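Translation initiation factor eif-2b-like protein (Chaetomium thermophilum, PDB 4ZEO) is the delta subunit of eIF2B, the guanine nucleotide exchange factor for eIF2, and probably acts in translation initiation as part of its regulatory subcomplex. Local coordinates at residues 160-163 with 164-168; 220-223 with 224-228; 243-246 with 247-250. One frame throughout, in Å; residues are numbered along the deposited sequence.

Contact 1 (160-163 with 164-168); sequences LAVG and QQMAT
L160 O receives the backbone N-H of Q164 at 3.0 Å, the first of four consecutive i to i+4 bonds that mark this part of helix 157-168 as regular alpha helix; the same oxygen also has a weak hydrogen bond with Y215 OH of helix 200-219. A161 O is paired in the same way with Q165 N, and V162 O with M166 N. The straightest of the four joins A167 N to G163 O, 2.9 Å apart with an N-H...O angle of 171°. The next carbonyl, Q164 O, takes two donors: the backbone N of T168, and the hydroxyl OG1 of T168 at 2.7 Å, which comes from above the carbonyl plane, 44° out of it. The threonine hydroxyl is therefore folded back on its own helix.

The side chains follow the same spacing. The extended chain of Q164 runs back along the helix, bringing NE2 to 3.5 Å from CG of L160, an amide set against an aliphatic branch. V162 and M166 lie side by side and point the same way. With CG1 of V162 anti to the backbone N (chi1 164°), that methyl meets CE of M166 at 3.6 Å.

This apolar ridge faces helix 174-191, where V162 touches A180 and A184, while M166 rests on R177 and T181. Q164 and A167 instead meet helix 200-219, through Y215 and C219, which places helix 157-168 against two helices of the N-terminal helical region.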
loop_
_atom_site.group_PDB
_atom_site.type_symbol
_atom_site.label_atom_id
_atom_site.label_comp_id
_atom_site.label_asym_id
_atom_site.label_seq_id
_atom_site.Cartn_x
_atom_site.Cartn_y
_atom_site.Cartn_z
ATOM N N LEU A 160 1.917 20.764 0.770
ATOM C CA LEU A 160 2.754 21.092 1.903
ATOM C C LEU A 160 2.313 20.319 3.169
ATOM O O LEU A 160 3.133 19.718 3.867
ATOM C CB LEU A 160 2.661 22.587 2.149
ATOM C CG LEU A 160 3.721 23.203 3.035
ATOM C CD1 LEU A 160 5.017 23.268 2.234
ATOM C CD2 LEU A 160 3.280 24.573 3.544
ATOM N N ALA A 161 1.006 20.311 3.421
ATOM C CA ALA A 161 0.432 19.612 4.561
ATOM C C ALA A 161 0.651 18.105 4.446
ATOM O O ALA A 161 1.026 17.460 5.421
ATOM C CB ALA A 161 -1.043 19.924 4.694
ATOM N N VAL A 162 0.421 17.541 3.264
ATOM C CA VAL A 162 0.625 16.103 3.084
ATOM C C VAL A 162 2.085 15.686 3.284
ATOM O O VAL A 162 2.355 14.683 3.940
ATOM C CB VAL A 162 0.133 15.636 1.698
ATOM C CG1 VAL A 162 0.691 14.267 1.342
ATOM C CG2 VAL A 162 -1.380 15.638 1.657
ATOM N N GLY A 163 3.021 16.458 2.731
ATOM C CA GLY A 163 4.439 16.178 2.881
ATOM C C GLY A 163 4.889 16.258 4.325
ATOM O O GLY A 163 5.668 15.426 4.813
ATOM N N GLN A 164 4.377 17.255 5.030
ATOM C CA GLN A 164 4.702 17.380 6.439
ATOM C C GLN A 164 4.234 16.122 7.176
ATOM O O GLN A 164 4.953 15.596 8.028
ATOM C CB GLN A 164 4.066 18.631 7.028
ATOM C CG GLN A 164 4.835 19.890 6.676
ATOM C CD GLN A 164 4.003 21.136 6.787
ATOM O OE1 GLN A 164 2.905 21.121 7.343
ATOM N NE2 GLN A 164 4.526 22.233 6.270
ATOM N N GLN A 165 3.056 15.616 6.808
ATOM C CA GLN A 165 2.539 14.390 7.404
ATOM C C GLN A 165 3.432 13.197 7.104
ATOM O O GLN A 165 3.632 12.346 7.957
ATOM C CB GLN A 165 1.129 14.132 6.915
ATOM C CG GLN A 165 0.164 15.201 7.338
ATOM C CD GLN A 165 -1.170 15.056 6.668
ATOM O OE1 GLN A 165 -1.621 13.950 6.376
ATOM N NE2 GLN A 165 -1.805 16.177 6.396
ATOM N N MET A 166 3.988 13.144 5.899
ATOM C CA MET A 166 4.916 12.069 5.547
ATOM C C MET A 166 6.229 12.152 6.348
ATOM O O MET A 166 6.673 11.163 6.932
ATOM C CB MET A 166 5.204 12.096 4.041
ATOM C CG MET A 166 3.971 11.799 3.192
ATOM S SD MET A 166 4.385 11.573 1.456
ATOM C CE MET A 166 2.770 11.404 0.727
ATOM N N ALA A 167 6.811 13.346 6.410
ATOM C CA ALA A 167 8.058 13.583 7.134
ATOM C C ALA A 167 7.879 13.455 8.650
ATOM O O ALA A 167 8.810 13.096 9.365
ATOM C CB ALA A 167 8.610 14.934 6.776
ATOM N N THR A 168 6.698 13.824 9.139
ATOM C CA THR A 168 6.341 13.722 10.567
ATOM C C THR A 168 6.160 12.262 10.951
ATOM O O THR A 168 6.202 11.902 12.115
ATOM C CB THR A 168 5.064 14.519 10.858
ATOM O OG1 THR A 168 5.344 15.906 10.665
ATOM C CG2 THR A 168 4.566 14.321 12.282
#

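Contact 2 (220-223 with 224-228); sequences RPMC and FAMGN
The side chains of M222 and M226 both start with CG anti to the carbonyl carbon (chi1 -65° and -73°) and both bend at chi3; the two chains cross at about a right angle. They do so at the N-terminus of helix 224-239, where C223, the last residue of the loop from helix 200-219, holds the N-cap position. CE of M226 lies 3.7 Å from CG of M222 and 3.8 Å from its SD, the methyl thus touching the middle of the other chain.

C223 adds a third sulfur to the cluster. Its SG stands between its own backbone N and carbonyl carbon, 3.7 Å from CG of M226, and also reaches CB of A225 at 4.0 Å. Shortening M226 to alanine takes away CG, SD and CE, and would probably leave M222 CG and C223 SG without their main partner on this turn and open a gap beside them.

Neighbouring helices enclose this corner: M222 touches I213 and T217 of helix 200-219, and M226 touches R177 and T181 of helix 174-191. F224 points from the same turn to the ring of F363, the two planes nearly perpendicular. The helix itself starts with a single i to i+4 bond between these segments, in which G227 N lies in the carbonyl plane of C223 O, 3.0 Å away, with an N-H...O angle of 165°.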
loop_
_atom_site.group_PDB
_atom_site.type_symbol
_atom_site.label_atom_id
_atom_site.label_comp_id
_atom_site.label_asym_id
_atom_site.label_seq_id
_atom_site.Cartn_x
_atom_site.Cartn_y
_atom_site.Cartn_z
ATOM N N ARG A 220 10.155 12.796 2.242
ATOM C CA ARG A 220 10.481 11.387 2.358
ATOM C C ARG A 220 10.691 10.795 0.974
ATOM O O ARG A 220 9.971 11.144 0.044
ATOM C CB ARG A 220 9.369 10.643 3.101
ATOM C CG ARG A 220 9.699 9.193 3.410
ATOM C CD ARG A 220 8.586 8.489 4.152
ATOM N NE ARG A 220 8.848 7.054 4.201
ATOM C CZ ARG A 220 8.056 6.155 4.775
ATOM N NH1 ARG A 220 6.933 6.535 5.371
ATOM N NH2 ARG A 220 8.394 4.873 4.746
ATOM N N PRO A 221 11.649 9.864 0.841
ATOM C CA PRO A 221 11.766 9.184 -0.444
ATOM C C PRO A 221 10.432 8.544 -0.818
ATOM O O PRO A 221 9.754 7.966 0.032
ATOM C CB PRO A 221 12.845 8.129 -0.169
ATOM C CG PRO A 221 13.711 8.774 0.861
ATOM C CD PRO A 221 12.723 9.450 1.770
ATOM N N MET A 222 10.022 8.722 -2.064
ATOM C CA MET A 222 8.724 8.262 -2.522
ATOM C C MET A 222 8.651 6.742 -2.664
ATOM O O MET A 222 9.607 6.106 -3.102
ATOM C CB MET A 222 8.368 8.927 -3.852
ATOM C CG MET A 222 8.173 10.421 -3.754
ATOM S SD MET A 222 7.396 11.092 -5.242
ATOM C CE MET A 222 8.264 10.163 -6.503
ATOM N N CYS A 223 7.490 6.184 -2.323
ATOM C CA CYS A 223 7.223 4.768 -2.513
ATOM C C CYS A 223 6.899 4.470 -4.003
ATOM O O CYS A 223 6.670 5.394 -4.796
ATOM C CB CYS A 223 6.068 4.333 -1.595
ATOM S SG CYS A 223 4.531 5.340 -1.711
ATOM N N PHE A 224 6.892 3.192 -4.383
ATOM C CA PHE A 224 6.599 2.811 -5.766
ATOM C C PHE A 224 5.210 3.295 -6.183
ATOM O O PHE A 224 5.020 3.723 -7.326
ATOM C CB PHE A 224 6.675 1.294 -5.947
ATOM C CG PHE A 224 8.065 0.752 -5.926
ATOM C CD1 PHE A 224 9.152 1.584 -6.070
ATOM C CD2 PHE A 224 8.291 -0.599 -5.767
ATOM C CE1 PHE A 224 10.452 1.078 -6.036
ATOM C CE2 PHE A 224 9.592 -1.103 -5.736
ATOM C CZ PHE A 224 10.665 -0.245 -5.876
ATOM N N ALA A 225 4.259 3.260 -5.236
ATOM C CA ALA A 225 2.871 3.648 -5.499
ATOM C C ALA A 225 2.775 5.083 -6.013
ATOM O O ALA A 225 2.117 5.347 -7.036
ATOM C CB ALA A 225 2.020 3.479 -4.236
ATOM N N MET A 226 3.476 5.982 -5.324
ATOM C CA MET A 226 3.567 7.372 -5.722
ATOM C C MET A 226 4.306 7.495 -7.052
ATOM O O MET A 226 3.874 8.218 -7.940
ATOM C CB MET A 226 4.278 8.187 -4.645
ATOM C CG MET A 226 3.445 8.429 -3.405
ATOM S SD MET A 226 4.393 9.118 -2.023
ATOM C CE MET A 226 4.661 10.776 -2.663
ATOM N N GLY A 227 5.410 6.769 -7.192
ATOM C CA GLY A 227 6.167 6.822 -8.419
ATOM C C GLY A 227 5.310 6.392 -9.598
ATOM O O GLY A 227 5.335 7.034 -10.659
ATOM N N ASN A 228 4.552 5.304 -9.417
ATOM C CA ASN A 228 3.689 4.784 -10.485
ATOM C C ASN A 228 2.557 5.741 -10.841
ATOM O O ASN A 228 2.291 5.994 -12.011
ATOM C CB ASN A 228 3.116 3.413 -10.101
ATOM C CG ASN A 228 4.144 2.305 -10.212
ATOM O OD1 ASN A 228 4.975 2.327 -11.115
ATOM N ND2 ASN A 228 4.093 1.324 -9.296
#

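Contact 3 (243-246 with 247-250)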
loop_
_atom_site.group_PDB
_atom_site.type_symbol
_atom_site.label_atom_id
_atom_site.label_comp_id
_atom_site.label_asym_id
_atom_site.label_seq_id
_atom_site.Cartn_x
_atom_site.Cartn_y
_atom_site.Cartn_z
ATOM N N ASN A 243 -3.962 22.943 -28.314
ATOM C CA ASN A 243 -5.328 23.292 -28.681
ATOM C C ASN A 243 -6.376 22.848 -27.667
ATOM O O ASN A 243 -7.508 23.304 -27.724
ATOM C CB ASN A 243 -5.676 22.723 -30.052
ATOM C CG ASN A 243 -4.961 23.441 -31.173
ATOM O OD1 ASN A 243 -3.742 23.391 -31.287
ATOM N ND2 ASN A 243 -5.726 24.123 -32.007
ATOM N N THR A 244 -6.032 21.903 -26.791
ATOM C CA THR A 244 -6.967 21.472 -25.751
ATOM C C THR A 244 -7.362 22.639 -24.854
ATOM O O THR A 244 -6.498 23.388 -24.418
ATOM C CB THR A 244 -6.379 20.361 -24.848
ATOM O OG1 THR A 244 -5.908 19.271 -25.647
ATOM C CG2 THR A 244 -7.443 19.850 -23.886
ATOM N N PRO A 245 -8.673 22.827 -24.622
ATOM C CA PRO A 245 -9.128 23.859 -23.685
ATOM C C PRO A 245 -8.881 23.459 -22.228
ATOM O O PRO A 245 -8.987 22.281 -21.887
ATOM C CB PRO A 245 -10.616 23.976 -23.998
ATOM C CG PRO A 245 -10.980 22.649 -24.556
ATOM C CD PRO A 245 -9.794 22.231 -25.366
ATOM N N GLU A 246 -8.577 24.446 -21.388
ATOM C CA GLU A 246 -8.139 24.209 -20.021
ATOM C C GLU A 246 -9.194 23.583 -19.113
ATOM O O GLU A 246 -8.936 22.577 -18.464
ATOM C CB GLU A 246 -7.665 25.528 -19.406
ATOM C CG GLU A 246 -7.583 25.511 -17.894
ATOM C CD GLU A 246 -7.329 26.886 -17.300
ATOM O OE1 GLU A 246 -6.253 27.460 -17.554
ATOM O OE2 GLU A 246 -8.210 27.395 -16.575
ATOM N N ASP A 247 -10.384 24.168 -19.077
ATOM C CA ASP A 247 -11.495 23.606 -18.309
ATOM C C ASP A 247 -11.720 22.114 -18.650
ATOM O O ASP A 247 -11.971 21.302 -17.755
ATOM C CB ASP A 247 -12.760 24.469 -18.472
ATOM C CG ASP A 247 -13.279 24.514 -19.893
ATOM O OD1 ASP A 247 -12.811 23.717 -20.726
ATOM O OD2 ASP A 247 -14.165 25.358 -20.162
ATOM N N GLU A 248 -11.633 21.766 -19.936
ATOM C CA GLU A 248 -11.838 20.387 -20.378
ATOM C C GLU A 248 -10.676 19.480 -19.994
ATOM O O GLU A 248 -10.887 18.316 -19.665
ATOM C CB GLU A 248 -12.019 20.335 -21.908
ATOM C CG GLU A 248 -11.806 18.939 -22.526
ATOM C CD GLU A 248 -11.954 18.902 -24.050
ATOM O OE1 GLU A 248 -12.667 19.758 -24.629
ATOM O OE2 GLU A 248 -11.368 17.993 -24.674
ATOM N N ALA A 249 -9.458 20.015 -20.018
ATOM C CA ALA A 249 -8.284 19.270 -19.561
ATOM C C ALA A 249 -8.320 19.040 -18.061
ATOM O O ALA A 249 -8.042 17.934 -17.577
ATOM C CB ALA A 249 -6.992 19.984 -19.951
ATOM N N LYS A 250 -8.663 20.090 -17.321
ATOM C CA LYS A 250 -8.699 19.987 -15.869
ATOM C C LYS A 250 -9.741 18.958 -15.444
ATOM O O LYS A 250 -9.474 18.109 -14.596
ATOM C CB LYS A 250 -8.989 21.348 -15.226
ATOM C CG LYS A 250 -7.874 22.343 -15.480
ATOM C CD LYS A 250 -7.750 23.444 -14.446
ATOM C CE LYS A 250 -9.041 23.995 -13.984
ATOM N NZ LYS A 250 -8.752 24.963 -12.896
#
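T244 and P245 have extended backbones (psi 131° and 146°), and from E246 onward the chain is helical, so P245 occupies the N-cap position of helix 246-277. Two backbone bonds close the first turn. P245 O accepts the N-H of A249 at 3.0 Å, the donor lying in the carbonyl plane, and E246 O accepts that of K250 at 2.8 Å in a nearly straight bond. As a proline, P245 supplies its carbonyl to this first turn but has no backbone N-H.

Side-chain pairs also bridge the loop and the turn. The methyl CG2 of T244 approaches CB of A249 at 4.0 Å, an apolar contact at the helix start. Its hydroxyl looks the other way along the chain and bonds to the backbone N of D241. E248 crosses the proline ring obliquely: with CG anti to the backbone N (chi1 162°) the chain extends back toward the loop, and OE1 comes to 3.3 Å from CG of P245. CB of E248 lies 3.7 Å from the same CG of P245.

E246 and K250 lie side by side, one turn apart, and touch through their CG atoms at 4.0 Å. Their charged ends do not form a salt bridge, since OE2 of E246 is 4.4 Å from NZ of K250, although some electrostatic attraction is likely. Each has a firmer partner elsewhere: OE1 of E246 bonds to T194 OG1, and NZ of K250 bonds to the carbonyl oxygens of E190, near the end of helix 174-191, and Y192, just past it. The whole is a helix N-terminus with proline at the N-cap, opening the long helix 246-277 at the protein surface.

Contacts 1 and 2 meet directly, whereas contact 3 stands apart. The centres of contacts 1 and 2 are 14 Å from each other, and the two join where CE of M166 packs against SD of M226 at 3.9 Å; both methionines also touch R177 and T181, so helix 174-191 is their shared neighbour. Contact 3 lies about 18 Å from contact 1 and about 17 Å from contact 2, nearest atoms in each case. Its tie to contact 2 runs along the chain, from helix 224-239 into helix 246-277. Its K250 reaches carbonyls near the far end of helix 174-191, which thus relates all three contacts.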